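N-acetylmuramoyl-L-alanine amidase amiD (Escherichia coli, PDB 3D2Y) hydrolyses the amide link between N-acetylmuramoyl residues and L-amino acids in cell-wall glycopeptides, using one catalytic zinc ion per subunit. Local coordinates at residues H84-L96 / E146-R158. Numbering follows the deposited sequence.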
loop_
_atom_site.group_PDB
_atom_site.type_symbol
_atom_site.label_atom_id
_atom_site.label_comp_id
_atom_site.label_asym_id
_atom_site.label_seq_id
_atom_site.Cartn_x
_atom_site.Cartn_y
_atom_site.Cartn_z
ATOM N N HIS A 84 0.302 12.414 -1.326
ATOM C CA HIS A 84 1.229 11.257 -1.319
ATOM C C HIS A 84 1.044 10.209 -2.439
ATOM O O HIS A 84 2.000 9.591 -2.888
ATOM C CB HIS A 84 1.244 10.549 0.064
ATOM C CG HIS A 84 -0.035 9.819 0.372
ATOM N ND1 HIS A 84 -0.190 8.475 0.115
ATOM C CD2 HIS A 84 -1.235 10.257 0.827
ATOM C CE1 HIS A 84 -1.423 8.103 0.432
ATOM N NE2 HIS A 84 -2.080 9.168 0.856
ATOM N N ALA A 85 -0.196 9.972 -2.861
ATOM C CA ALA A 85 -0.518 8.924 -3.866
ATOM C C ALA A 85 -0.339 9.390 -5.315
ATOM O O ALA A 85 0.036 8.594 -6.206
ATOM C CB ALA A 85 -1.964 8.415 -3.669
ATOM N N GLY A 86 -0.681 10.653 -5.571
ATOM C CA GLY A 86 -0.704 11.165 -6.933
ATOM C C GLY A 86 -1.729 10.497 -7.834
ATOM O O GLY A 86 -2.782 9.995 -7.371
ATOM N N ILE A 87 -1.451 10.520 -9.143
ATOM C CA ILE A 87 -2.305 9.807 -10.111
ATOM C C ILE A 87 -2.266 8.334 -9.779
ATOM O O ILE A 87 -1.182 7.755 -9.747
ATOM C CB ILE A 87 -1.832 10.039 -11.558
ATOM C CG1 ILE A 87 -2.033 11.518 -11.915
ATOM C CG2 ILE A 87 -2.564 9.114 -12.556
ATOM C CD1 ILE A 87 -1.003 12.023 -12.916
ATOM N N SER A 88 -3.441 7.741 -9.496
ATOM C CA SER A 88 -3.463 6.459 -8.814
ATOM C C SER A 88 -4.793 5.750 -9.042
ATOM O O SER A 88 -5.791 6.383 -9.410
ATOM C CB SER A 88 -3.226 6.641 -7.292
ATOM O OG SER A 88 -4.060 7.678 -6.773
ATOM N N ALA A 89 -4.771 4.432 -8.841
ATOM C CA ALA A 89 -5.933 3.548 -9.019
ATOM C C ALA A 89 -5.789 2.283 -8.150
ATOM O O ALA A 89 -4.727 1.662 -8.124
ATOM C CB ALA A 89 -6.113 3.186 -10.515
ATOM N N TRP A 90 -6.837 1.954 -7.396
ATOM C CA TRP A 90 -6.877 0.729 -6.594
ATOM C C TRP A 90 -8.316 0.224 -6.432
ATOM O O TRP A 90 -9.190 0.933 -5.891
ATOM C CB TRP A 90 -6.226 0.942 -5.206
ATOM C CG TRP A 90 -6.047 -0.341 -4.491
ATOM C CD1 TRP A 90 -6.661 -0.726 -3.316
ATOM C CD2 TRP A 90 -5.229 -1.448 -4.904
ATOM N NE1 TRP A 90 -6.250 -2.002 -2.965
ATOM C CE2 TRP A 90 -5.392 -2.476 -3.930
ATOM C CE3 TRP A 90 -4.379 -1.681 -6.007
ATOM C CZ2 TRP A 90 -4.737 -3.712 -4.030
ATOM C CZ3 TRP A 90 -3.734 -2.929 -6.116
ATOM C CH2 TRP A 90 -3.927 -3.925 -5.134
ATOM N N ARG A 91 -8.546 -0.995 -6.929
ATOM C CA ARG A 91 -9.801 -1.723 -6.701
ATOM C C ARG A 91 -11.041 -0.940 -7.122
ATOM O O ARG A 91 -12.065 -0.938 -6.420
ATOM C CB ARG A 91 -9.873 -2.165 -5.222
ATOM C CG ARG A 91 -8.989 -3.352 -4.983
ATOM C CD ARG A 91 -8.977 -3.840 -3.558
ATOM N NE ARG A 91 -10.111 -4.657 -3.120
ATOM C CZ ARG A 91 -10.221 -5.988 -3.253
ATOM N NH1 ARG A 91 -9.298 -6.715 -3.878
ATOM N NH2 ARG A 91 -11.295 -6.610 -2.771
ATOM N N GLY A 92 -10.955 -0.250 -8.253
ATOM C CA GLY A 92 -12.117 0.513 -8.721
ATOM C C GLY A 92 -12.014 2.021 -8.445
ATOM O O GLY A 92 -12.666 2.808 -9.123
ATOM N N ALA A 93 -11.198 2.425 -7.458
ATOM C CA ALA A 93 -11.108 3.857 -7.046
ATOM C C ALA A 93 -9.992 4.551 -7.806
ATOM O O ALA A 93 -9.120 3.892 -8.286
ATOM C CB ALA A 93 -10.843 3.976 -5.526
ATOM N N THR A 94 -10.056 5.873 -7.943
ATOM C CA THR A 94 -8.929 6.676 -8.398
ATOM C C THR A 94 -8.737 7.819 -7.377
ATOM O O THR A 94 -9.483 7.873 -6.396
ATOM C CB THR A 94 -9.148 7.227 -9.848
ATOM O OG1 THR A 94 -10.330 8.057 -9.901
ATOM C CG2 THR A 94 -9.304 6.099 -10.831
ATOM N N ARG A 95 -7.747 8.707 -7.594
ATOM C CA ARG A 95 -7.486 9.832 -6.707
ATOM C C ARG A 95 -7.346 9.306 -5.275
ATOM O O ARG A 95 -8.057 9.745 -4.349
ATOM C CB ARG A 95 -8.614 10.898 -6.742
ATOM C CG ARG A 95 -8.868 11.527 -8.102
ATOM C CD ARG A 95 -9.971 12.521 -8.047
ATOM N NE ARG A 95 -10.109 13.166 -9.353
ATOM C CZ ARG A 95 -10.767 14.294 -9.594
ATOM N NH1 ARG A 95 -11.406 14.938 -8.627
ATOM N NH2 ARG A 95 -10.797 14.779 -10.829
ATOM N N LEU A 96 -6.433 8.362 -5.111
ATOM C CA LEU A 96 -6.274 7.695 -3.816
ATOM C C LEU A 96 -5.951 8.577 -2.613
ATOM O O LEU A 96 -6.245 8.187 -1.465
ATOM C CB LEU A 96 -5.372 6.456 -3.940
ATOM C CG LEU A 96 -6.039 5.128 -4.296
ATOM C CD1 LEU A 96 -6.929 4.612 -3.085
ATOM C CD2 LEU A 96 -6.801 5.177 -5.594
ATOM N N GLU A 146 -6.584 -6.255 2.232
ATOM C CA GLU A 146 -6.172 -5.996 0.828
ATOM C C GLU A 146 -5.989 -4.499 0.503
ATOM O O GLU A 146 -5.426 -4.144 -0.529
ATOM C CB GLU A 146 -7.120 -6.665 -0.183
ATOM C CG GLU A 146 -8.477 -6.030 -0.245
ATOM C CD GLU A 146 -9.489 -6.578 0.765
ATOM O OE1 GLU A 146 -9.139 -7.243 1.760
ATOM O OE2 GLU A 146 -10.682 -6.300 0.568
ATOM N N ASN A 147 -6.432 -3.632 1.408
ATOM C CA ASN A 147 -6.294 -2.198 1.199
ATOM C C ASN A 147 -5.119 -1.583 1.975
ATOM O O ASN A 147 -5.006 -0.364 2.118
ATOM C CB ASN A 147 -7.656 -1.532 1.472
ATOM C CG ASN A 147 -8.686 -1.915 0.421
ATOM O OD1 ASN A 147 -8.355 -2.060 -0.739
ATOM N ND2 ASN A 147 -9.933 -2.089 0.831
ATOM N N VAL A 148 -4.212 -2.438 2.449
ATOM C CA VAL A 148 -2.888 -1.968 2.885
ATOM C C VAL A 148 -1.921 -2.208 1.702
ATOM O O VAL A 148 -1.640 -3.346 1.350
ATOM C CB VAL A 148 -2.399 -2.748 4.158
ATOM C CG1 VAL A 148 -1.119 -2.115 4.665
ATOM C CG2 VAL A 148 -3.502 -2.755 5.228
ATOM N N VAL A 149 -1.459 -1.146 1.054
ATOM C CA VAL A 149 -0.853 -1.304 -0.274
ATOM C C VAL A 149 0.430 -0.538 -0.359
ATOM O O VAL A 149 0.715 0.375 0.466
ATOM C CB VAL A 149 -1.787 -0.791 -1.422
ATOM C CG1 VAL A 149 -3.062 -1.686 -1.547
ATOM C CG2 VAL A 149 -2.163 0.738 -1.190
ATOM N N ALA A 150 1.202 -0.937 -1.353
ATOM C CA ALA A 150 2.367 -0.205 -1.794
ATOM C C ALA A 150 1.921 0.925 -2.695
ATOM O O ALA A 150 0.947 0.817 -3.420
ATOM C CB ALA A 150 3.291 -1.150 -2.612
ATOM N N HIS A 151 2.679 2.008 -2.682
ATOM C CA HIS A 151 2.462 3.038 -3.700
ATOM C C HIS A 151 2.561 2.428 -5.122
ATOM O O HIS A 151 1.836 2.820 -6.060
ATOM C CB HIS A 151 3.547 4.047 -3.538
ATOM C CG HIS A 151 3.289 5.363 -4.223
ATOM N ND1 HIS A 151 4.261 6.335 -4.332
ATOM C CD2 HIS A 151 2.179 5.881 -4.795
ATOM C CE1 HIS A 151 3.756 7.403 -4.925
ATOM N NE2 HIS A 151 2.502 7.140 -5.235
ATOM N N ALA A 152 3.502 1.488 -5.297
ATOM C CA ALA A 152 3.677 0.852 -6.635
ATOM C C ALA A 152 2.406 0.136 -7.015
ATOM O O ALA A 152 2.092 0.004 -8.210
ATOM C CB ALA A 152 4.876 -0.143 -6.622
ATOM N N ASP A 153 1.666 -0.358 -6.017
ATOM C CA ASP A 153 0.430 -1.084 -6.306
ATOM C C ASP A 153 -0.587 -0.140 -6.956
ATOM O O ASP A 153 -1.404 -0.579 -7.790
ATOM C CB ASP A 153 -0.182 -1.685 -5.041
ATOM C CG ASP A 153 0.679 -2.803 -4.422
ATOM O OD1 ASP A 153 1.441 -3.482 -5.144
ATOM O OD2 ASP A 153 0.577 -3.009 -3.195
ATOM N N ILE A 154 -0.579 1.139 -6.553
ATOM C CA ILE A 154 -1.667 2.048 -6.956
ATOM C C ILE A 154 -1.245 2.945 -8.110
ATOM O O ILE A 154 -2.093 3.577 -8.748
ATOM C CB ILE A 154 -2.231 2.885 -5.788
ATOM C CG1 ILE A 154 -1.224 3.940 -5.302
ATOM C CG2 ILE A 154 -2.735 1.976 -4.700
ATOM C CD1 ILE A 154 -1.734 4.681 -4.040
ATOM N N ALA A 155 0.064 2.995 -8.364
ATOM C CA ALA A 155 0.639 3.695 -9.531
ATOM C C ALA A 155 1.799 2.903 -10.166
ATOM O O ALA A 155 2.965 3.383 -10.136
ATOM C CB ALA A 155 1.193 5.070 -9.092
ATOM N N PRO A 156 1.524 1.700 -10.674
ATOM C CA PRO A 156 2.602 0.779 -11.100
ATOM C C PRO A 156 3.496 1.292 -12.213
ATOM O O PRO A 156 4.664 0.883 -12.283
ATOM C CB PRO A 156 1.861 -0.506 -11.515
ATOM C CG PRO A 156 0.454 -0.089 -11.662
ATOM C CD PRO A 156 0.200 1.060 -10.780
ATOM N N GLN A 157 2.987 2.197 -13.049
ATOM C CA GLN A 157 3.819 2.729 -14.148
ATOM C C GLN A 157 4.778 3.803 -13.642
ATOM O O GLN A 157 5.703 4.172 -14.377
ATOM C CB GLN A 157 2.979 3.375 -15.258
ATOM C CG GLN A 157 1.919 2.467 -15.906
ATOM C CD GLN A 157 2.526 1.218 -16.519
ATOM O OE1 GLN A 157 3.620 1.264 -17.077
ATOM N NE2 GLN A 157 1.812 0.098 -16.430
ATOM N N ARG A 158 4.520 4.356 -12.450
ATOM C CA ARG A 158 5.249 5.551 -11.994
ATOM C C ARG A 158 6.178 5.296 -10.837
ATOM O O ARG A 158 7.143 6.051 -10.645
ATOM C CB ARG A 158 4.285 6.678 -11.577
ATOM C CG ARG A 158 3.412 7.219 -12.739
ATOM C CD ARG A 158 2.637 8.496 -12.343
ATOM N NE ARG A 158 1.776 8.328 -11.159
ATOM C CZ ARG A 158 2.099 8.792 -9.948
ATOM N NH1 ARG A 158 3.219 9.467 -9.790
ATOM N NH2 ARG A 158 1.291 8.617 -8.897
HETATM O O HOH W 1 -0.214 6.571 -12.145
HETATM O O HOH W 2 -2.818 0.313 -9.793
#
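Val149 CG1 sits over one face of the Trp90 indole, 3.7 Å from the centroid of the five-membered ring in a CH-pi contact, the two side chains running past each other in opposite directions; on the opposite face sits CG of Arg91. The ring, its CG anti to the backbone N (chi1 -170°), is turned so that NE1 divides two weak hydrogen bonds between Asn147 OD1, in the ring plane at 3.1 Å, and Glu146 O. Were the indole cut back to an alanine, Val149 CG1 would probably face a gap and both acceptors would lose the indole N-H. Ile154 spreads its branches along the other segment, CG2 against Trp90 CB and CD1 against both Ala85 CB, 3.8 Å away, and Leu96 CB.

Hydrogen bonds to backbone carbonyls join the segments elsewhere. Ala89 N donates to Ile154 O in the carbonyl plane at 2.8 Å, and a water bridges Ala89 O and Asp153 O. The zinc ligand His151 donates through NE2 to Ala85 O (3.0 Å), and its ND1 bonds Asp161, another zinc ligand; together these probably set the ring's rotation. Arg158 NH2 reaches Ile87 O edge-on at 2.8 Å, while Arg158 NH1 bonds the bound peptide, making the contact part of the zinc site and peptide-binding region.

Charge contributes at the far end: Arg91 lays its guanidinium over Glu146 CG, with OE2 3.4 Å from NH2 but well out of plane; NE salt-bridges Asp261 and NH1 bonds the carbonyls of Tyr210 and Gly259.

Strand 148-150 edges the central amidase sheet beside strand 31-36, whose Val33 packs on Ile154, while helix 220-234 contacts Pro156 and its His233 ND1 is hydrogen-bonded to Asp153 OD2.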